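Local coordinates for protein leucine aminopeptidase (Parabacteroides distasonis, PDB 3TC8) that binds zinc and probably acts as an aminopeptidase or a related glutaminyl-peptide cyclotransferase, at residues Phe210-Ser215 and Gly244-Asp249; Met225-Ala230 and Ile263-Tyr268; Leu199-Gly204 and Ala277-Thr282; Ser94-Leu99 and Pro189-Glu194. All coordinates share one frame; numbering follows the deposited sequence.

Interaction 1. Residues Phe210-Ser215 and Gly244-Asp249; sequences FKEQQS and GGAITD
Glu212 carries its carboxylate across to the 244-249 loop, where Ile247 N donates to Glu212 OE2 over 2.9 Å in a nearly straight bond (170°). CG stands anti to the backbone N (chi1 -176°), and the chain then bends at chi2, so one carboxylate serves both the loop and the first turn of helix 213-233. Ile247 N and Gln214 N reach Glu212 OE2 from opposite faces of its plane, the latter at 3.0 Å. Glu212 OE1 takes Ser215 OG on its anti lone pair (2.7 Å) and Ser215 N from above the plane; His251 NE2 bonds it as well. Two or more partners on each oxygen fix the rotation of the group. Replaced by an alanine, Glu212 would probably leave Ile247 N and the amides of Gln214 and Ser215 without their acceptor, and the first turn of the helix without its side-chain cap.

The two glutamines extend the grip differently. Gln213 folds back at chi2 (-63°), so that NE2 meets Gly244 O at 3.1 Å with that oxygen close to its amide plane, while Gln213 N bonds Gly245 O. Gln214 runs extended beyond CG, and its NE2 donates to Ile247 O at 2.8 Å in a bent bond from above the carbonyl plane; Gln252 OE1 is a second partner of NE2. At the other end Gly244 N donates to Lys211 O (2.8 Å), and Gly244 CA lies 3.6 Å from Phe210 CB, where a side chain on the glycine would clash. This is a helix N-cap, with Glu212 as the capping residue that also holds a neighbouring loop.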
loop_
_atom_site.group_PDB
_atom_site.type_symbol
_atom_site.label_atom_id
_atom_site.label_comp_id
_atom_site.label_asym_id
_atom_site.label_seq_id
_atom_site.Cartn_x
_atom_site.Cartn_y
_atom_site.Cartn_z
ATOM N N PHE A 210 14.581 0.421 2.448
ATOM C CA PHE A 210 15.562 1.486 2.396
ATOM C C PHE A 210 14.832 2.826 2.371
ATOM O O PHE A 210 13.621 2.928 2.172
ATOM C CB PHE A 210 16.430 1.311 1.133
ATOM C CG PHE A 210 17.448 0.212 1.207
ATOM C CD1 PHE A 210 17.094 -1.124 1.077
ATOM C CD2 PHE A 210 18.760 0.532 1.424
ATOM C CE1 PHE A 210 18.035 -2.106 1.140
ATOM C CE2 PHE A 210 19.722 -0.480 1.504
ATOM C CZ PHE A 210 19.356 -1.774 1.348
ATOM N N LYS A 211 15.605 3.887 2.608
ATOM C CA LYS A 211 15.027 5.232 2.585
ATOM C C LYS A 211 14.865 5.644 1.105
ATOM O O LYS A 211 15.861 5.908 0.396
ATOM C CB LYS A 211 15.916 6.199 3.355
ATOM C CG LYS A 211 16.106 5.806 4.801
ATOM C CD LYS A 211 16.990 6.781 5.521
ATOM C CE LYS A 211 17.345 6.361 6.890
ATOM N NZ LYS A 211 18.290 7.371 7.505
ATOM N N GLU A 212 13.627 5.633 0.628
ATOM C CA GLU A 212 13.387 5.797 -0.802
ATOM C C GLU A 212 13.573 7.260 -1.220
ATOM O O GLU A 212 13.287 8.168 -0.464
ATOM C CB GLU A 212 11.988 5.206 -1.068
ATOM C CG GLU A 212 11.541 5.179 -2.509
ATOM C CD GLU A 212 11.022 6.490 -3.050
ATOM O OE1 GLU A 212 10.333 7.202 -2.286
ATOM O OE2 GLU A 212 11.305 6.800 -4.250
ATOM N N GLN A 213 14.038 7.470 -2.442
ATOM C CA GLN A 213 14.486 8.827 -2.834
ATOM C C GLN A 213 13.382 9.856 -2.891
ATOM O O GLN A 213 13.559 10.960 -2.389
ATOM C CB GLN A 213 15.205 8.806 -4.181
ATOM C CG GLN A 213 16.562 8.217 -4.107
ATOM C CD GLN A 213 17.493 8.980 -3.231
ATOM O OE1 GLN A 213 17.511 10.201 -3.257
ATOM N NE2 GLN A 213 18.176 8.256 -2.338
ATOM N N GLN A 214 12.210 9.505 -3.461
ATOM C CA GLN A 214 11.146 10.499 -3.537
ATOM C C GLN A 214 10.628 10.860 -2.137
ATOM O O GLN A 214 10.307 12.012 -1.847
ATOM C CB GLN A 214 9.988 10.023 -4.398
ATOM C CG GLN A 214 10.405 9.713 -5.830
ATOM C CD GLN A 214 9.202 9.622 -6.746
ATOM O OE1 GLN A 214 8.725 10.647 -7.257
ATOM N NE2 GLN A 214 8.687 8.424 -6.960
ATOM N N SER A 215 10.604 9.849 -1.263
ATOM C CA SER A 215 10.221 10.004 0.129
ATOM C C SER A 215 11.163 10.950 0.842
ATOM O O SER A 215 10.737 11.815 1.612
ATOM C CB SER A 215 10.266 8.608 0.789
ATOM O OG SER A 215 9.373 7.687 0.209
ATOM N N GLY A 244 17.939 4.320 -0.488
ATOM C CA GLY A 244 17.597 3.415 -1.537
ATOM C C GLY A 244 17.500 4.127 -2.845
ATOM O O GLY A 244 18.008 5.215 -3.040
ATOM N N GLY A 245 16.784 3.481 -3.747
ATOM C CA GLY A 245 16.512 4.013 -5.081
ATOM C C GLY A 245 15.258 4.868 -5.127
ATOM O O GLY A 245 14.531 5.009 -4.130
ATOM N N ALA A 246 15.035 5.489 -6.270
ATOM C CA ALA A 246 13.790 6.176 -6.568
ATOM C C ALA A 246 12.787 5.169 -7.130
ATOM O O ALA A 246 13.123 4.441 -8.058
ATOM C CB ALA A 246 14.000 7.278 -7.580
ATOM N N ILE A 247 11.610 5.086 -6.534
ATOM C CA ILE A 247 10.579 4.131 -6.884
ATOM C C ILE A 247 9.286 4.866 -7.257
ATOM O O ILE A 247 8.753 5.627 -6.473
ATOM C CB ILE A 247 10.352 3.140 -5.727
ATOM C CG1 ILE A 247 11.643 2.383 -5.389
ATOM C CG2 ILE A 247 9.221 2.187 -6.059
ATOM C CD1 ILE A 247 11.619 1.556 -4.123
ATOM N N THR A 248 8.750 4.575 -8.450
ATOM C CA THR A 248 7.441 5.073 -8.867
ATOM C C THR A 248 6.383 4.341 -8.061
ATOM O O THR A 248 6.332 3.123 -8.053
ATOM C CB THR A 248 7.210 4.791 -10.362
ATOM O OG1 THR A 248 8.218 5.440 -11.128
ATOM C CG2 THR A 248 5.810 5.223 -10.778
ATOM N N ASP A 249 5.571 5.088 -7.338
ATOM C CA ASP A 249 4.544 4.478 -6.510
ATOM C C ASP A 249 3.505 5.505 -6.130
ATOM O O ASP A 249 3.614 6.700 -6.470
ATOM C CB ASP A 249 5.190 3.832 -5.280
ATOM C CG ASP A 249 4.526 2.553 -4.823
ATOM O OD1 ASP A 249 3.382 2.276 -5.238
ATOM O OD2 ASP A 249 5.178 1.797 -4.009
#

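Interaction 2. Residues Met225-Ala230 and Ile263-Tyr268; sequences MVWSAA and IDIINY
Val226 and Trp227 of helix 213-233 pack on Ile263 and Ile265 of strand 262-266, an example of the helix-on-sheet layering of an alpha/beta fold, here on an outermost strand of the mixed sheet. The short axes lie 11.3 Å apart at closest approach and are inclined by 39°, and the contact is made almost wholly by side chains.

The aliphatic contacts come first. Val226 sends one branch to each isoleucine, tip to tip: CG2 meets Ile263 CD1 at 3.8 Å, and CG1 meets Ile265 CD1 at 4.0 Å. This split follows from chi1 of 171°, which sets CG1 anti to the backbone N and CG2 anti to the carbonyl carbon. On the strand, Ile263 holds CG1 between its own N and carbonyl carbon (chi1 74°), and the arm goes on nearly straight to CD1. Thr301 of helix 292-308 also touches Val226.

The aromatic contacts use the six-membered end of the indole. Trp227 CZ3 is 4.3 Å from Ile265 CG1, an oblique approach, and the ring slides past Ile263 in the opposite direction. Phe239 meets the indole edge-to-face from elsewhere in the chain.

Polar groups play a lesser part. Trp227 NE1 turns to weak bonds with Ile240 O and Phe209 O, whereas the strand backbone pairs with strand 195-200 through Ile263 and Ile265, and Asp264 N is hydrogen-bonded to Ser215 OG, at the start of the same helix. The methyl group that meets Val226 also touches the indole: Ile263 CD1 lies 4.1 Å from Trp227 CZ3, at the ring edge and near its plane.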
loop_
_atom_site.group_PDB
_atom_site.type_symbol
_atom_site.label_atom_id
_atom_site.label_comp_id
_atom_site.label_asym_id
_atom_site.label_seq_id
_atom_site.Cartn_x
_atom_site.Cartn_y
_atom_site.Cartn_z
HETATM N N MSE A 225 11.826 9.993 11.164
HETATM C CA MSE A 225 11.002 9.629 12.301
HETATM C C MSE A 225 10.641 8.147 12.275
HETATM O O MSE A 225 10.742 7.460 13.294
HETATM C CB MSE A 225 9.728 10.449 12.257
HETATM C CG MSE A 225 8.616 10.057 13.253
HETATM SE SE MSE A 225 7.060 11.135 13.227
HETATM C CE MSE A 225 6.478 10.778 11.423
ATOM N N VAL A 226 10.232 7.644 11.115
ATOM C CA VAL A 226 9.861 6.254 10.982
ATOM C C VAL A 226 11.055 5.313 11.157
ATOM O O VAL A 226 10.972 4.330 11.893
ATOM C CB VAL A 226 9.109 6.011 9.615
ATOM C CG1 VAL A 226 8.896 4.521 9.356
ATOM C CG2 VAL A 226 7.809 6.777 9.629
ATOM N N TRP A 227 12.189 5.618 10.498
ATOM C CA TRP A 227 13.320 4.747 10.583
ATOM C C TRP A 227 13.909 4.758 12.000
ATOM O O TRP A 227 14.396 3.721 12.473
ATOM C CB TRP A 227 14.401 5.121 9.518
ATOM C CG TRP A 227 14.299 4.314 8.229
ATOM C CD1 TRP A 227 15.236 3.458 7.791
ATOM C CD2 TRP A 227 13.178 4.189 7.316
ATOM N NE1 TRP A 227 14.806 2.824 6.649
ATOM C CE2 TRP A 227 13.556 3.275 6.332
ATOM C CE3 TRP A 227 11.954 4.804 7.217
ATOM C CZ2 TRP A 227 12.707 2.892 5.291
ATOM C CZ3 TRP A 227 11.089 4.417 6.195
ATOM C CH2 TRP A 227 11.485 3.495 5.237
ATOM N N SER A 228 13.878 5.894 12.679
ATOM C CA SER A 228 14.354 5.959 14.056
ATOM C C SER A 228 13.449 5.180 14.992
ATOM O O SER A 228 13.932 4.477 15.879
ATOM C CB SER A 228 14.431 7.416 14.501
ATOM O OG SER A 228 15.538 8.070 13.879
ATOM N N ALA A 229 12.141 5.295 14.827
ATOM C CA ALA A 229 11.210 4.482 15.620
ATOM C C ALA A 229 11.474 2.999 15.420
ATOM O O ALA A 229 11.484 2.229 16.374
ATOM C CB ALA A 229 9.741 4.843 15.322
ATOM N N ALA A 230 11.662 2.589 14.168
ATOM C CA ALA A 230 11.924 1.187 13.886
ATOM C C ALA A 230 13.190 0.731 14.641
ATOM O O ALA A 230 13.231 -0.350 15.212
ATOM C CB ALA A 230 12.121 0.984 12.372
ATOM N N ILE A 263 5.824 9.195 2.384
ATOM C CA ILE A 263 6.898 8.248 2.232
ATOM C C ILE A 263 6.361 6.887 1.793
ATOM O O ILE A 263 5.169 6.571 1.963
ATOM C CB ILE A 263 7.694 8.108 3.543
ATOM C CG1 ILE A 263 6.952 7.305 4.619
ATOM C CG2 ILE A 263 8.133 9.498 4.062
ATOM C CD1 ILE A 263 7.851 6.875 5.781
ATOM N N ASP A 264 7.286 6.073 1.278
ATOM C CA ASP A 264 7.008 4.702 0.859
ATOM C C ASP A 264 7.856 3.746 1.636
ATOM O O ASP A 264 9.093 3.881 1.602
ATOM C CB ASP A 264 7.282 4.569 -0.647
ATOM C CG ASP A 264 6.712 3.338 -1.287
ATOM O OD1 ASP A 264 6.093 2.474 -0.648
ATOM O OD2 ASP A 264 6.908 3.244 -2.570
ATOM N N ILE A 265 7.218 2.817 2.350
ATOM C CA ILE A 265 7.873 1.705 3.016
ATOM C C ILE A 265 7.668 0.522 2.083
ATOM O O ILE A 265 6.540 0.039 1.918
ATOM C CB ILE A 265 7.262 1.431 4.412
ATOM C CG1 ILE A 265 7.307 2.684 5.301
ATOM C CG2 ILE A 265 7.956 0.240 5.064
ATOM C CD1 ILE A 265 6.698 2.537 6.647
ATOM N N ILE A 266 8.753 0.059 1.475
ATOM C CA ILE A 266 8.714 -0.903 0.371
ATOM C C ILE A 266 9.975 -1.708 0.326
ATOM O O ILE A 266 11.071 -1.171 0.463
ATOM C CB ILE A 266 8.429 -0.181 -0.987
ATOM C CG1 ILE A 266 8.428 -1.183 -2.143
ATOM C CG2 ILE A 266 9.387 0.968 -1.256
ATOM C CD1 ILE A 266 7.840 -0.630 -3.438
ATOM N N ASN A 267 9.830 -3.004 0.132
ATOM C CA ASN A 267 10.987 -3.887 -0.033
ATOM C C ASN A 267 11.759 -3.492 -1.303
ATOM O O ASN A 267 11.212 -3.535 -2.408
ATOM C CB ASN A 267 10.436 -5.316 -0.080
ATOM C CG ASN A 267 11.511 -6.394 -0.011
ATOM O OD1 ASN A 267 12.721 -6.111 0.128
ATOM N ND2 ASN A 267 11.065 -7.649 -0.112
ATOM N N TYR A 268 13.025 -3.118 -1.135
ATOM C CA TYR A 268 13.909 -2.747 -2.201
ATOM C C TYR A 268 15.183 -3.546 -2.076
ATOM O O TYR A 268 15.741 -3.680 -0.992
ATOM C CB TYR A 268 14.253 -1.254 -2.101
ATOM C CG TYR A 268 15.290 -0.758 -3.071
ATOM C CD1 TYR A 268 14.982 -0.540 -4.407
ATOM C CD2 TYR A 268 16.565 -0.431 -2.633
ATOM C CE1 TYR A 268 15.944 -0.053 -5.303
ATOM C CE2 TYR A 268 17.528 0.052 -3.506
ATOM C CZ TYR A 268 17.218 0.254 -4.834
ATOM O OH TYR A 268 18.148 0.746 -5.727
#

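Interaction 3. Residues Leu199-Gly204 and Ala277-Thr282; sequences LDMVGG and ASYWHT. With EDO (1,2-ethanediol), chain D.
Beside the zinc site, Met201 packs against Tyr279 and Trp280, next to His281, which binds the zinc ion with Asp127 and Asp160. Met201, present as selenomethionine, makes a Met-aromatic contact: its SE lies 3.7 Å from Trp280 CD1 and 4.7 Å from the centroid of the five-membered ring, 67° off the normal and therefore oblique. A bend at chi3 (87°) swings CE toward Tyr279 CE1, 3.9 Å away. Tyr279 OH lies 3.5 Å from Gly204 CA and is hydrogen-bonded to Asp126. Trp280 NE1 donates almost straight (169°) to O2 of a bound 1,2-ethanediol at 2.8 Å, at the indole edge and in its plane; the diol, probably from the crystallisation liquor, may mark a pocket. His281 CG sits 3.6 Å above the indole plane, over its centre. With an alanine at Trp280, the diol would probably lose its donor and Met201 SE its aromatic partner, while one face of the His281 ring would lose the indole packed against it. The contact joins the loop after strand 195-200 to the loop before helix 292-308, with helix 125-144 alongside, its Asp126 touching Met201 and its Asp127 touching Trp280.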
loop_
_atom_site.group_PDB
_atom_site.type_symbol
_atom_site.label_atom_id
_atom_site.label_comp_id
_atom_site.label_asym_id
_atom_site.label_seq_id
_atom_site.Cartn_x
_atom_site.Cartn_y
_atom_site.Cartn_z
ATOM N N LEU A 199 2.438 1.820 2.410
ATOM C CA LEU A 199 2.999 0.502 2.594
ATOM C C LEU A 199 2.828 -0.236 1.266
ATOM O O LEU A 199 1.691 -0.389 0.789
ATOM C CB LEU A 199 2.281 -0.275 3.686
ATOM C CG LEU A 199 2.199 0.391 5.078
ATOM C CD1 LEU A 199 1.519 -0.539 6.066
ATOM C CD2 LEU A 199 3.568 0.834 5.515
ATOM N N ASP A 200 3.899 -0.759 0.733
ATOM C CA ASP A 200 3.853 -1.527 -0.515
ATOM C C ASP A 200 4.874 -2.653 -0.428
ATOM O O ASP A 200 6.032 -2.361 -0.184
ATOM C CB ASP A 200 4.136 -0.587 -1.695
ATOM C CG ASP A 200 3.901 -1.191 -3.056
ATOM O OD1 ASP A 200 3.370 -2.306 -3.174
ATOM O OD2 ASP A 200 4.203 -0.514 -4.102
HETATM N N MSE A 201 4.461 -3.901 -0.577
HETATM C CA MSE A 201 5.413 -5.017 -0.468
HETATM C C MSE A 201 6.162 -5.021 0.866
HETATM O O MSE A 201 7.391 -4.925 0.920
HETATM C CB MSE A 201 6.382 -5.079 -1.692
HETATM C CG MSE A 201 5.633 -5.333 -3.005
HETATM SE SE MSE A 201 6.713 -5.593 -4.505
HETATM C CE MSE A 201 6.951 -7.328 -4.336
ATOM N N VAL A 202 5.354 -5.103 1.907
ATOM C CA VAL A 202 5.802 -5.110 3.287
ATOM C C VAL A 202 5.603 -6.456 3.979
ATOM O O VAL A 202 5.622 -6.531 5.200
ATOM C CB VAL A 202 5.159 -3.977 4.105
ATOM C CG1 VAL A 202 5.617 -2.617 3.586
ATOM C CG2 VAL A 202 3.672 -4.124 4.168
ATOM N N GLY A 203 5.446 -7.530 3.193
ATOM C CA GLY A 203 5.232 -8.833 3.757
ATOM C C GLY A 203 6.269 -9.880 3.495
ATOM O O GLY A 203 6.182 -10.978 4.070
ATOM N N GLY A 204 7.224 -9.639 2.616
ATOM C CA GLY A 204 8.148 -10.678 2.206
ATOM C C GLY A 204 9.130 -11.055 3.288
ATOM O O GLY A 204 9.674 -10.194 3.987
ATOM N N ALA A 277 11.838 -7.448 -5.100
ATOM C CA ALA A 277 11.934 -8.836 -4.730
ATOM C C ALA A 277 11.953 -9.695 -5.987
ATOM O O ALA A 277 11.387 -9.353 -7.036
ATOM C CB ALA A 277 10.750 -9.228 -3.887
ATOM N N SER A 278 12.595 -10.833 -5.883
ATOM C CA SER A 278 12.770 -11.762 -6.998
ATOM C C SER A 278 11.472 -12.150 -7.691
ATOM O O SER A 278 11.442 -12.387 -8.901
ATOM C CB SER A 278 13.512 -13.014 -6.532
ATOM O OG SER A 278 12.755 -13.728 -5.583
ATOM N N TYR A 279 10.396 -12.232 -6.903
ATOM C CA TYR A 279 9.104 -12.670 -7.365
ATOM C C TYR A 279 8.206 -11.548 -7.853
ATOM O O TYR A 279 7.060 -11.814 -8.251
ATOM C CB TYR A 279 8.427 -13.494 -6.247
ATOM C CG TYR A 279 8.381 -12.760 -4.925
ATOM C CD1 TYR A 279 7.424 -11.787 -4.678
ATOM C CD2 TYR A 279 9.282 -13.069 -3.924
ATOM C CE1 TYR A 279 7.382 -11.108 -3.460
ATOM C CE2 TYR A 279 9.274 -12.374 -2.728
ATOM C CZ TYR A 279 8.330 -11.404 -2.498
ATOM O OH TYR A 279 8.349 -10.787 -1.263
ATOM N N TRP A 280 8.673 -10.316 -7.838
ATOM C CA TRP A 280 7.880 -9.171 -8.266
ATOM C C TRP A 280 7.395 -9.326 -9.724
ATOM O O TRP A 280 8.185 -9.624 -10.621
ATOM C CB TRP A 280 8.717 -7.906 -8.151
ATOM C CG TRP A 280 8.110 -6.674 -8.704
ATOM C CD1 TRP A 280 7.095 -5.943 -8.176
ATOM C CD2 TRP A 280 8.495 -5.995 -9.891
ATOM N NE1 TRP A 280 6.858 -4.847 -8.912
ATOM C CE2 TRP A 280 7.688 -4.862 -9.999
ATOM C CE3 TRP A 280 9.455 -6.236 -10.887
ATOM C CZ2 TRP A 280 7.830 -3.930 -11.056
ATOM C CZ3 TRP A 280 9.592 -5.333 -11.917
ATOM C CH2 TRP A 280 8.805 -4.207 -11.980
ATOM N N HIS A 281 6.096 -9.180 -9.906
ATOM C CA HIS A 281 5.493 -9.257 -11.241
ATOM C C HIS A 281 5.733 -10.625 -11.919
ATOM O O HIS A 281 5.859 -10.739 -13.143
ATOM C CB HIS A 281 5.864 -8.041 -12.111
ATOM C CG HIS A 281 5.150 -6.813 -11.654
ATOM N ND1 HIS A 281 5.159 -5.626 -12.348
ATOM C CD2 HIS A 281 4.372 -6.603 -10.555
ATOM C CE1 HIS A 281 4.434 -4.735 -11.682
ATOM N NE2 HIS A 281 3.929 -5.306 -10.603
ATOM N N THR A 282 5.770 -11.639 -11.077
ATOM C CA THR A 282 5.791 -13.030 -11.503
ATOM C C THR A 282 4.683 -13.805 -10.819
ATOM O O THR A 282 4.074 -13.347 -9.837
ATOM C CB THR A 282 7.122 -13.745 -11.123
ATOM O OG1 THR A 282 7.105 -14.143 -9.734
ATOM C CG2 THR A 282 8.373 -12.942 -11.438
HETATM C C1 EDO D . 6.049 -1.329 -6.944
HETATM O O1 EDO D . 5.062 -0.449 -7.474
HETATM C C2 EDO D . 5.554 -2.766 -6.969
HETATM O O2 EDO D . 4.786 -3.102 -8.170
#

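Interaction 4. Residues Ser94-Leu99 and Pro189-Glu194; sequences SKRVLL and PNYTAE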
loop_
_atom_site.group_PDB
_atom_site.type_symbol
_atom_site.label_atom_id
_atom_site.label_comp_id
_atom_site.label_asym_id
_atom_site.label_seq_id
_atom_site.Cartn_x
_atom_site.Cartn_y
_atom_site.Cartn_z
ATOM N N SER A 94 -8.921 18.121 12.520
ATOM C CA SER A 94 -8.234 18.804 11.432
ATOM C C SER A 94 -6.806 18.275 11.284
ATOM O O SER A 94 -6.218 18.487 10.223
ATOM C CB SER A 94 -8.251 20.343 11.632
ATOM O OG SER A 94 -7.547 20.652 12.794
ATOM N N LYS A 95 -6.271 17.684 12.360
ATOM C CA LYS A 95 -4.930 17.112 12.336
ATOM C C LYS A 95 -5.053 15.634 12.016
ATOM O O LYS A 95 -5.715 14.869 12.733
ATOM C CB LYS A 95 -4.198 17.336 13.656
ATOM C CG LYS A 95 -4.184 18.793 14.091
ATOM C CD LYS A 95 -3.106 19.064 15.121
ATOM C CE LYS A 95 -3.433 20.271 15.998
ATOM N NZ LYS A 95 -4.419 19.884 17.072
ATOM N N ARG A 96 -4.462 15.260 10.888
ATOM C CA ARG A 96 -4.656 13.931 10.306
ATOM C C ARG A 96 -3.373 13.352 9.776
ATOM O O ARG A 96 -2.441 14.080 9.433
ATOM C CB ARG A 96 -5.668 14.005 9.175
ATOM C CG ARG A 96 -6.891 14.790 9.559
ATOM C CD ARG A 96 -8.077 14.545 8.649
ATOM N NE ARG A 96 -8.582 13.170 8.700
ATOM C CZ ARG A 96 -9.261 12.674 9.717
ATOM N NH1 ARG A 96 -9.646 13.444 10.747
ATOM N NH2 ARG A 96 -9.653 11.400 9.686
ATOM N N VAL A 97 -3.325 12.015 9.753
ATOM C CA VAL A 97 -2.293 11.264 9.090
ATOM C C VAL A 97 -2.949 10.322 8.097
ATOM O O VAL A 97 -3.957 9.699 8.399
ATOM C CB VAL A 97 -1.435 10.480 10.088
ATOM C CG1 VAL A 97 -0.509 9.504 9.390
ATOM C CG2 VAL A 97 -0.642 11.476 10.945
ATOM N N LEU A 98 -2.397 10.254 6.887
ATOM C CA LEU A 98 -2.822 9.390 5.816
ATOM C C LEU A 98 -1.963 8.134 5.758
ATOM O O LEU A 98 -0.762 8.246 5.602
ATOM C CB LEU A 98 -2.734 10.169 4.514
ATOM C CG LEU A 98 -3.031 9.374 3.231
ATOM C CD1 LEU A 98 -4.407 8.840 3.193
ATOM C CD2 LEU A 98 -2.687 10.225 1.990
ATOM N N LEU A 99 -2.619 6.980 5.818
ATOM C CA LEU A 99 -1.927 5.671 5.679
ATOM C C LEU A 99 -2.583 4.981 4.490
ATOM O O LEU A 99 -3.796 4.882 4.413
ATOM C CB LEU A 99 -2.125 4.826 6.943
ATOM C CG LEU A 99 -1.661 5.452 8.243
ATOM C CD1 LEU A 99 -1.970 4.485 9.422
ATOM C CD2 LEU A 99 -0.197 5.818 8.242
ATOM N N PRO A 189 -13.491 17.778 0.327
ATOM C CA PRO A 189 -12.883 18.901 -0.380
ATOM C C PRO A 189 -11.579 19.386 0.233
ATOM O O PRO A 189 -11.473 19.461 1.465
ATOM C CB PRO A 189 -13.958 20.005 -0.241
ATOM C CG PRO A 189 -15.226 19.309 -0.037
ATOM C CD PRO A 189 -14.895 18.024 0.679
ATOM N N ASN A 190 -10.579 19.601 -0.598
ATOM C CA ASN A 190 -9.288 20.120 -0.183
ATOM C C ASN A 190 -8.667 19.278 0.918
ATOM O O ASN A 190 -7.982 19.793 1.813
ATOM C CB ASN A 190 -9.357 21.576 0.215
ATOM C CG ASN A 190 -9.829 22.456 -0.909
ATOM O OD1 ASN A 190 -10.811 23.134 -0.759
ATOM N ND2 ASN A 190 -9.222 22.307 -2.077
ATOM N N TYR A 191 -8.820 17.965 0.814
ATOM C CA TYR A 191 -8.283 17.051 1.787
ATOM C C TYR A 191 -6.813 17.347 2.003
ATOM O O TYR A 191 -6.050 17.428 1.045
ATOM C CB TYR A 191 -8.461 15.604 1.322
ATOM C CG TYR A 191 -7.799 14.626 2.266
ATOM C CD1 TYR A 191 -8.400 14.251 3.441
ATOM C CD2 TYR A 191 -6.513 14.143 2.034
ATOM C CE1 TYR A 191 -7.744 13.409 4.352
ATOM C CE2 TYR A 191 -5.898 13.294 2.892
ATOM C CZ TYR A 191 -6.493 12.941 4.079
ATOM O OH TYR A 191 -5.823 12.113 4.929
ATOM N N THR A 192 -6.406 17.319 3.264
ATOM C CA THR A 192 -5.006 17.411 3.629
ATOM C C THR A 192 -4.726 16.505 4.832
ATOM O O THR A 192 -5.631 16.083 5.537
ATOM C CB THR A 192 -4.587 18.864 3.901
ATOM O OG1 THR A 192 -3.167 18.921 3.913
ATOM C CG2 THR A 192 -5.158 19.386 5.179
ATOM N N ALA A 193 -3.456 16.264 5.044
ATOM C CA ALA A 193 -2.965 15.557 6.221
ATOM C C ALA A 193 -1.574 16.088 6.508
ATOM O O ALA A 193 -0.914 16.640 5.639
ATOM C CB ALA A 193 -2.941 14.028 5.964
ATOM N N GLU A 194 -1.077 15.846 7.717
ATOM C CA GLU A 194 0.235 16.296 8.101
ATOM C C GLU A 194 1.305 15.564 7.296
ATOM O O GLU A 194 2.291 16.166 6.889
ATOM C CB GLU A 194 0.455 16.059 9.597
ATOM C CG GLU A 194 -0.548 16.783 10.519
ATOM C CD GLU A 194 -0.530 18.282 10.374
ATOM O OE1 GLU A 194 0.551 18.829 10.652
ATOM O OE2 GLU A 194 -1.576 18.902 9.984
HETATM O O HOH W 1 -3.816 17.444 9.013
#
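Glu194 lies against the start of strand 96-102 at Arg96. Its backbone N donates to Arg96 O at 2.8 Å (167°), and the side chain continues from there. CB and then CG each lie 3.5 Å from the same Arg96 O. A bend at chi2 (-60°) then turns the carboxylate back along the other segment, where OE2 accepts from a water at 2.8 Å. That water also donates to Ser94 O and accepts from Arg96 N, at 3.0 Å, so the tip of the glutamate reaches the strand backbone through solvent.

Beside it Ala193 points its methyl at the strand, CB being 3.5 Å from Arg96 O and 4.1 Å from Leu98 CB. Next to it the Tyr191 ring crosses Leu98 at a slant and places OH 3.7 Å from Leu98 CB. The polar ends meet outside the two segments, since Arg96 NE makes a salt bridge to Asp152 and Tyr191 OH bonds the same carboxylate oxygen.

The backbones run at 99° here, whereas Leu98 pairs with Tyr195 and Ile197 immediately beyond. The geometry is that of a loop turning into a parallel pair of neighbouring strands, 96-102 and 195-200, in the mixed sheet.

In the fold
From the N terminus, interaction 4 closes first, joining 94-99 to 189-194 before any other contact opens, at the entrance of neighbouring strands 96-102 and 195-200. Interaction 3 opens at 199-204, at the far end of strand 195-200, and closes at 277-282 beside the zinc ion. Interactions 1 and 2 nest inside that loop and cross each other: 210-215 and 225-230 share helix 213-233, and their partners, 244-249 and 263-268, follow in the same order. Strand 262-266 pairs with 195-200, linking interactions 2 and 3. Carboxylate oxygens join interactions 1 to 3: Asp249 OD2 lies 2.5 Å from Asp200 OD2 and 2.7 Å from Asp264 OD2, so protons are probably shared among them.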